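Local coordinates for protein coatomer subunit delta (Saccharomyces cerevisiae, PDB 5FJZ) that serves as the delta subunit of the COPI vesicle coat, probably acting in Golgi-to-ER retrograde transport, and binds Dsl1 through its mu-homology domain, the part present here, at residues I159-N170 / A206-L217; E172-E180 / K193-A204. All blocks are in the same frame, centred on the assembly; numbering follows the deposited sequence.

Contact 1 of 2, residues I159-N170 / A206-L217; sequences IPVFPQEPVDIN and AFTIEAPYEDAL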
# COMPACT_ATOMS: atom_id res chain seq x y z
N ILE A 159 5.79 -7.12 -21.56
CA ILE A 159 6.50 -6.03 -22.10
C ILE A 159 5.65 -4.80 -21.89
O ILE A 159 4.47 -4.78 -22.30
CB ILE A 159 6.73 -6.18 -23.67
CG1 ILE A 159 7.24 -7.56 -23.99
CG2 ILE A 159 7.70 -5.09 -24.12
CD1 ILE A 159 8.53 -7.94 -23.28
N PRO A 160 6.22 -3.72 -21.29
CA PRO A 160 5.44 -2.49 -20.88
C PRO A 160 5.11 -1.45 -21.98
O PRO A 160 5.29 -0.24 -21.80
CB PRO A 160 6.28 -1.89 -19.83
CG PRO A 160 7.67 -2.25 -20.26
CD PRO A 160 7.57 -3.66 -20.78
N VAL A 161 4.49 -1.94 -23.04
CA VAL A 161 4.13 -1.12 -24.18
C VAL A 161 2.76 -1.58 -24.59
O VAL A 161 2.32 -2.67 -24.23
CB VAL A 161 5.17 -1.20 -25.32
CG1 VAL A 161 6.47 -0.61 -24.90
CG2 VAL A 161 5.35 -2.58 -25.81
N PHE A 162 2.06 -0.72 -25.31
CA PHE A 162 0.72 -1.06 -25.80
C PHE A 162 0.68 -0.74 -27.30
O PHE A 162 0.35 0.41 -27.66
CB PHE A 162 -0.35 -0.15 -25.11
CG PHE A 162 -0.50 -0.38 -23.63
CD1 PHE A 162 0.42 0.15 -22.76
CD2 PHE A 162 -1.45 -1.22 -23.16
CE1 PHE A 162 0.36 -0.13 -21.41
CE2 PHE A 162 -1.51 -1.55 -21.82
CZ PHE A 162 -0.61 -0.98 -20.94
N PRO A 163 1.09 -1.67 -28.15
CA PRO A 163 1.34 -1.23 -29.53
C PRO A 163 0.05 -1.14 -30.33
O PRO A 163 -0.87 -1.89 -30.05
CB PRO A 163 2.25 -2.33 -30.09
CG PRO A 163 2.13 -3.49 -29.17
CD PRO A 163 1.70 -2.99 -27.84
N GLN A 164 0.01 -0.23 -31.30
CA GLN A 164 -1.10 -0.17 -32.28
C GLN A 164 -1.17 -1.53 -33.00
O GLN A 164 -2.18 -2.24 -32.89
CB GLN A 164 -0.90 1.04 -33.24
CG GLN A 164 -1.04 2.40 -32.56
CD GLN A 164 -2.50 2.73 -32.24
OE1 GLN A 164 -3.34 2.96 -33.14
NE2 GLN A 164 -2.81 2.81 -30.94
N GLU A 165 -0.05 -1.98 -33.55
CA GLU A 165 -0.03 -3.22 -34.40
C GLU A 165 0.02 -4.48 -33.54
O GLU A 165 0.65 -4.45 -32.50
CB GLU A 165 1.21 -3.13 -35.29
CG GLU A 165 1.37 -4.19 -36.37
CD GLU A 165 0.38 -4.05 -37.51
OE1 GLU A 165 -0.29 -3.00 -37.65
OE2 GLU A 165 0.28 -5.03 -38.30
N PRO A 166 -0.56 -5.59 -34.01
CA PRO A 166 -0.37 -6.89 -33.34
C PRO A 166 1.08 -7.34 -33.18
O PRO A 166 1.89 -7.16 -34.09
CB PRO A 166 -1.06 -7.90 -34.23
CG PRO A 166 -1.79 -7.15 -35.30
CD PRO A 166 -1.49 -5.68 -35.15
N VAL A 167 1.38 -7.99 -32.06
CA VAL A 167 2.68 -8.67 -31.89
C VAL A 167 2.78 -9.86 -32.83
O VAL A 167 1.86 -10.62 -32.93
CB VAL A 167 2.69 -9.33 -30.48
CG1 VAL A 167 3.90 -10.23 -30.33
CG2 VAL A 167 2.64 -8.30 -29.39
N ASP A 168 3.95 -10.07 -33.43
CA ASP A 168 4.26 -11.15 -34.33
C ASP A 168 5.27 -12.03 -33.67
O ASP A 168 6.38 -11.59 -33.36
CB ASP A 168 4.83 -10.51 -35.63
CG ASP A 168 5.12 -11.48 -36.73
OD1 ASP A 168 4.82 -12.69 -36.63
OD2 ASP A 168 5.71 -11.02 -37.72
N ILE A 169 4.80 -13.19 -33.29
CA ILE A 169 5.60 -14.27 -32.65
C ILE A 169 6.50 -14.87 -33.71
O ILE A 169 6.02 -15.29 -34.76
CB ILE A 169 4.70 -15.39 -32.09
CG1 ILE A 169 3.65 -14.92 -31.11
CG2 ILE A 169 5.54 -16.53 -31.47
CD1 ILE A 169 4.22 -14.04 -30.02
N ASN A 170 7.81 -14.84 -33.49
CA ASN A 170 8.76 -15.38 -34.47
C ASN A 170 9.07 -16.82 -34.11
O ASN A 170 9.96 -17.15 -33.33
CB ASN A 170 9.95 -14.39 -34.55
CG ASN A 170 9.49 -13.00 -35.04
OD1 ASN A 170 8.51 -12.88 -35.79
ND2 ASN A 170 10.19 -11.94 -34.62
N ALA A 206 10.86 -15.31 -29.13
CA ALA A 206 11.19 -14.29 -30.05
C ALA A 206 9.97 -13.69 -30.69
O ALA A 206 9.05 -14.42 -31.10
CB ALA A 206 12.17 -14.89 -31.14
N PHE A 207 9.94 -12.38 -30.78
CA PHE A 207 8.79 -11.66 -31.34
C PHE A 207 9.18 -10.32 -31.79
O PHE A 207 10.25 -9.80 -31.42
CB PHE A 207 7.63 -11.63 -30.31
CG PHE A 207 8.04 -11.04 -29.02
CD1 PHE A 207 8.79 -11.78 -28.10
CD2 PHE A 207 7.84 -9.75 -28.78
CE1 PHE A 207 9.23 -11.20 -26.90
CE2 PHE A 207 8.30 -9.16 -27.62
CZ PHE A 207 8.97 -9.90 -26.66
N THR A 208 8.29 -9.69 -32.57
CA THR A 208 8.41 -8.36 -32.96
C THR A 208 7.26 -7.53 -32.39
O THR A 208 6.14 -7.94 -32.48
CB THR A 208 8.37 -8.28 -34.51
OG1 THR A 208 9.44 -9.09 -35.06
CG2 THR A 208 8.62 -6.86 -34.95
N ILE A 209 7.60 -6.42 -31.82
CA ILE A 209 6.66 -5.56 -31.13
C ILE A 209 7.00 -4.13 -31.42
O ILE A 209 8.17 -3.75 -31.48
CB ILE A 209 6.64 -5.87 -29.59
CG1 ILE A 209 5.48 -5.15 -28.90
CG2 ILE A 209 7.96 -5.49 -28.94
CD1 ILE A 209 5.22 -5.69 -27.46
N GLU A 210 5.97 -3.29 -31.57
CA GLU A 210 6.16 -1.82 -31.73
C GLU A 210 6.50 -1.13 -30.42
O GLU A 210 5.85 -1.39 -29.44
CB GLU A 210 4.89 -1.15 -32.24
CG GLU A 210 4.59 -1.35 -33.71
CD GLU A 210 3.41 -0.50 -34.16
OE1 GLU A 210 2.67 0.05 -33.29
OE2 GLU A 210 3.23 -0.38 -35.39
N ALA A 211 7.49 -0.23 -30.44
CA ALA A 211 7.80 0.63 -29.35
C ALA A 211 8.48 1.85 -29.91
O ALA A 211 9.11 1.78 -30.97
CB ALA A 211 8.76 -0.09 -28.38
N PRO A 212 8.44 2.98 -29.17
CA PRO A 212 9.03 4.21 -29.68
C PRO A 212 10.55 4.28 -29.62
O PRO A 212 11.15 4.98 -30.43
CB PRO A 212 8.39 5.30 -28.81
CG PRO A 212 7.84 4.63 -27.60
CD PRO A 212 7.58 3.20 -28.00
N TYR A 213 11.16 3.61 -28.65
CA TYR A 213 12.63 3.51 -28.56
C TYR A 213 12.91 2.28 -27.70
O TYR A 213 12.03 1.80 -27.02
CB TYR A 213 13.30 4.76 -28.00
CG TYR A 213 12.63 5.25 -26.73
CD1 TYR A 213 13.06 4.78 -25.50
CD2 TYR A 213 11.57 6.17 -26.77
CE1 TYR A 213 12.45 5.16 -24.33
CE2 TYR A 213 10.96 6.58 -25.61
CZ TYR A 213 11.42 6.08 -24.39
OH TYR A 213 10.87 6.47 -23.24
N GLU A 214 14.11 1.72 -27.87
CA GLU A 214 14.54 0.49 -27.25
C GLU A 214 14.27 0.46 -25.74
O GLU A 214 13.75 -0.53 -25.23
CB GLU A 214 16.01 0.27 -27.56
CG GLU A 214 16.53 -1.05 -27.07
CD GLU A 214 17.81 -1.46 -27.76
OE1 GLU A 214 18.04 -1.10 -28.93
OE2 GLU A 214 18.61 -2.14 -27.13
N ASP A 215 14.59 1.54 -25.04
CA ASP A 215 14.50 1.57 -23.56
C ASP A 215 13.04 1.46 -23.06
O ASP A 215 12.84 1.06 -21.93
CB ASP A 215 15.15 2.78 -22.93
CG ASP A 215 16.66 2.82 -23.08
OD1 ASP A 215 17.31 1.76 -23.13
OD2 ASP A 215 17.18 3.96 -23.18
N ALA A 216 12.07 1.68 -23.93
CA ALA A 216 10.66 1.59 -23.63
C ALA A 216 10.19 0.16 -23.49
O ALA A 216 9.12 -0.13 -22.93
CB ALA A 216 9.85 2.23 -24.75
N LEU A 217 11.01 -0.76 -24.00
CA LEU A 217 10.67 -2.16 -23.91
C LEU A 217 10.95 -2.69 -22.51
O LEU A 217 10.67 -3.85 -22.24
CB LEU A 217 11.49 -2.95 -24.94
CG LEU A 217 11.33 -2.71 -26.43
CD1 LEU A 217 12.48 -3.42 -27.17
CD2 LEU A 217 10.02 -3.25 -26.90
O HOH W 1 7.27 1.30 -21.76
O HOH W 2 3.54 -4.72 -32.25
O HOH W 3 12.70 -11.76 -32.71
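Val-161 and Ile-209 meet tip to tip, Val-161 CG2 lying 3.5 Å from Ile-209 CD1, and mark the tight part of the contact. Ile-209 extends with CG1 anti to the backbone N (chi1 -170°), a torsion that carries CD1 in among Ile-159, Val-161 and Val-167, while Pro-163 CG rests on Ile-209 CG1 at 3.7 Å. Ile-159 prolongs this apolar layer: CD1 touches Phe-207 CZ at 3.9 Å, and CG2 runs alongside Leu-217 CD2. Pro-160 CD lies 3.4 Å from Leu-217 O, a buried oxygen with no polar partner in the model. Around Glu-165 the grip is looser: its N gives Glu-210 OE1 a weak hydrogen bond (3.4 Å), and a water links Glu-165 O to Glu-210 N. Here Asn-100 of a second subunit accepts a hydrogen bond from Val-167 N, and the Phe-162 ring packs on an aromatic side chain of the bound peptide. Paired backbone bonds join Asp-168 to Thr-208, and Asn-170 ND2 donates to Thr-208 OG1 at 3.0 Å, in the amide plane; Asp-139 also bonds that hydroxyl. Strand 168-169 borders the four-stranded antiparallel sheet, with 202-210 between it and 137-146, while Val-167 and Phe-207 pack on Ile-192 of strand 190-194.

Contact 2 of 2, residues E172-E180 / K193-A204; sequences ESSTCSDAE and KISKIAANDAGA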
# COMPACT_ATOMS: atom_id res chain seq x y z
N GLU A 172 10.32 -19.21 -35.68
CA GLU A 172 11.60 -19.81 -36.13
C GLU A 172 12.72 -19.63 -35.10
O GLU A 172 13.73 -20.30 -35.16
CB GLU A 172 12.07 -19.16 -37.44
CG GLU A 172 12.28 -17.63 -37.33
CD GLU A 172 11.10 -16.80 -37.81
OE1 GLU A 172 10.03 -17.01 -37.19
OE2 GLU A 172 11.19 -15.96 -38.76
N SER A 173 12.57 -18.64 -34.22
CA SER A 173 13.56 -18.40 -33.19
C SER A 173 13.00 -18.56 -31.77
O SER A 173 13.52 -17.96 -30.87
CB SER A 173 14.13 -17.00 -33.33
OG SER A 173 14.59 -16.75 -34.59
N SER A 174 11.89 -19.28 -31.62
CA SER A 174 11.31 -19.59 -30.36
C SER A 174 11.32 -21.07 -30.11
O SER A 174 11.16 -21.91 -31.03
CB SER A 174 9.85 -19.03 -30.28
OG SER A 174 9.76 -17.68 -30.62
N THR A 175 11.42 -21.42 -28.84
CA THR A 175 11.34 -22.79 -28.45
C THR A 175 9.92 -23.39 -28.59
O THR A 175 9.77 -24.53 -29.02
CB THR A 175 11.84 -22.93 -27.03
OG1 THR A 175 13.14 -22.40 -26.94
CG2 THR A 175 11.83 -24.41 -26.56
N CYS A 176 8.90 -22.69 -28.13
CA CYS A 176 7.52 -23.25 -28.05
C CYS A 176 6.74 -22.58 -29.23
O CYS A 176 6.34 -21.43 -29.11
CB CYS A 176 6.99 -22.95 -26.64
SG CYS A 176 5.22 -22.70 -26.34
N SER A 177 6.67 -23.18 -30.45
CA SER A 177 5.79 -22.60 -31.51
C SER A 177 4.52 -23.10 -30.89
O SER A 177 4.36 -24.32 -30.74
CB SER A 177 5.85 -23.13 -32.98
OG SER A 177 7.03 -23.82 -33.36
N ASP A 178 3.65 -22.16 -30.54
CA ASP A 178 2.72 -22.31 -29.42
C ASP A 178 2.51 -21.02 -28.55
O ASP A 178 1.45 -20.83 -27.93
CB ASP A 178 3.19 -23.36 -28.46
CG ASP A 178 2.07 -23.93 -27.66
OD1 ASP A 178 0.90 -23.76 -28.04
OD2 ASP A 178 2.41 -24.60 -26.67
N ALA A 179 3.53 -20.15 -28.51
CA ALA A 179 3.53 -18.91 -27.71
C ALA A 179 2.39 -18.08 -28.21
O ALA A 179 2.13 -18.11 -29.41
CB ALA A 179 4.82 -18.12 -27.96
N GLU A 180 1.74 -17.32 -27.33
CA GLU A 180 0.62 -16.51 -27.77
C GLU A 180 0.42 -15.33 -26.82
O GLU A 180 0.68 -15.45 -25.65
CB GLU A 180 -0.69 -17.35 -27.83
CG GLU A 180 -1.18 -17.80 -26.48
CD GLU A 180 -2.26 -18.88 -26.51
OE1 GLU A 180 -2.98 -19.00 -27.51
OE2 GLU A 180 -2.42 -19.59 -25.48
N LYS A 193 2.39 -15.65 -23.43
CA LYS A 193 2.52 -16.83 -22.67
C LYS A 193 3.17 -17.90 -23.43
O LYS A 193 2.83 -18.13 -24.58
CB LYS A 193 1.14 -17.34 -22.31
CG LYS A 193 1.05 -18.65 -21.56
CD LYS A 193 -0.24 -18.77 -20.71
CE LYS A 193 -1.23 -19.74 -21.29
NZ LYS A 193 -1.65 -19.45 -22.66
N ILE A 194 4.01 -18.64 -22.75
CA ILE A 194 4.58 -19.86 -23.26
C ILE A 194 4.01 -21.04 -22.49
O ILE A 194 3.87 -21.01 -21.26
CB ILE A 194 6.13 -19.77 -23.23
CG1 ILE A 194 6.59 -19.46 -24.64
CG2 ILE A 194 6.83 -21.04 -22.80
CD1 ILE A 194 7.92 -18.77 -24.62
N SER A 195 3.68 -22.10 -23.21
CA SER A 195 3.03 -23.26 -22.60
C SER A 195 3.84 -24.00 -21.57
O SER A 195 3.33 -24.35 -20.51
CB SER A 195 2.59 -24.24 -23.70
OG SER A 195 1.29 -24.70 -23.41
N LYS A 196 5.13 -24.21 -21.86
CA LYS A 196 6.03 -24.93 -20.98
C LYS A 196 7.47 -24.46 -21.09
O LYS A 196 7.95 -24.14 -22.19
CB LYS A 196 6.10 -26.43 -21.38
CG LYS A 196 4.80 -27.21 -21.19
CD LYS A 196 4.95 -28.60 -21.81
CE LYS A 196 3.62 -29.18 -22.28
NZ LYS A 196 2.77 -29.64 -21.13
N ILE A 197 8.16 -24.55 -19.98
CA ILE A 197 9.62 -24.54 -19.88
C ILE A 197 10.03 -25.83 -19.20
O ILE A 197 9.84 -25.99 -17.99
CB ILE A 197 10.24 -23.35 -19.13
CG1 ILE A 197 9.82 -22.06 -19.81
CG2 ILE A 197 11.79 -23.42 -19.15
CD1 ILE A 197 10.34 -20.79 -19.10
N ALA A 198 10.59 -26.76 -19.99
CA ALA A 198 10.99 -28.06 -19.50
C ALA A 198 12.06 -27.97 -18.40
O ALA A 198 12.85 -27.01 -18.33
CB ALA A 198 11.51 -28.91 -20.67
N ALA A 199 12.05 -28.96 -17.50
CA ALA A 199 13.07 -29.05 -16.46
C ALA A 199 14.45 -28.94 -17.07
O ALA A 199 14.74 -29.57 -18.10
CB ALA A 199 12.92 -30.37 -15.71
N ASN A 200 15.28 -28.12 -16.45
CA ASN A 200 16.68 -27.96 -16.83
C ASN A 200 16.97 -27.46 -18.25
O ASN A 200 18.08 -27.50 -18.73
CB ASN A 200 17.46 -29.23 -16.50
CG ASN A 200 17.66 -29.38 -15.00
OD1 ASN A 200 17.18 -30.33 -14.39
ND2 ASN A 200 18.36 -28.44 -14.40
N ASP A 201 15.96 -26.93 -18.92
CA ASP A 201 16.10 -26.60 -20.32
C ASP A 201 16.47 -25.13 -20.48
O ASP A 201 16.07 -24.31 -19.67
CB ASP A 201 14.78 -26.92 -21.08
CG ASP A 201 15.03 -27.55 -22.51
OD1 ASP A 201 16.02 -28.32 -22.71
OD2 ASP A 201 14.20 -27.29 -23.41
N ALA A 202 17.13 -24.84 -21.60
CA ALA A 202 17.35 -23.52 -22.09
C ALA A 202 16.58 -23.32 -23.40
O ALA A 202 16.49 -24.19 -24.27
CB ALA A 202 18.78 -23.25 -22.27
N GLY A 203 15.92 -22.20 -23.49
CA GLY A 203 15.07 -21.91 -24.64
C GLY A 203 14.98 -20.45 -24.88
O GLY A 203 15.67 -19.64 -24.24
N ALA A 204 14.07 -20.07 -25.76
CA ALA A 204 13.97 -18.68 -26.19
C ALA A 204 12.60 -18.36 -26.64
O ALA A 204 11.86 -19.23 -27.24
CB ALA A 204 14.94 -18.43 -27.34
O HOH W 4 0.91 -20.45 -24.72
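Lys-193 of strand 190-194 pairs with Glu-180 of strand 180-182, the outermost strand at this end of the large mixed sheet within the chain: Lys-193 N lies 2.8 Å from Glu-180 O, and Glu-180 N 3.1 Å from Lys-193 O. Their side chains run side by side, and bends at chi3 and chi4 (108° and -58°) bring Lys-193 NZ to Glu-180 OE2 at 2.9 Å, a salt bridge. A water links Lys-193 O to Asp-178 O. At Ser-195, where the chain turns a corner, the backbone N donates to Cys-176 SG at 3.5 Å (156°). An alanine in place of Cys-176 removes the sulfur and would probably leave the Ser-195 amide without this mate. The segment swings out through the type II turn 198-201 and returns in strand 202-210 of the four-stranded sheet at Gly-203, whose lack of a side chain lets Thr-175 OG1 come to 3.0 Å from its CA. Ala-204 N donates to Thr-175 OG1 at 2.8 Å, and Ala-204 O accepts from Thr-175 N at 2.7 Å. The chemistry implies a surface loop bridging two sheets, held at Thr-175, Cys-176 and Glu-180 by directional polar bonds.

Overall arrangement
Contact 1 is partly buried, with 837 Å² hidden between its segments, and mixes an apolar layer with strand pairing; contact 2 buries 501 Å², sits at the surface with a single buried residue among those touching, and relies mainly on polar bonds. The apolar layer lies where the small sheet packs on strand 190-194, whereas the polar bonds fasten a surface loop. Both use strand 202-210, contact 2 its start and contact 1 its later part. Their centres lie about 19 Å apart, and they join directly: Ala-206 N probably bonds Ser-174 OG (3.0 Å), and Ile-169 CG2 packs on Ala-179 CB at 3.9 Å. Only contact 1 meets other chains of the assembly, the bound peptide included.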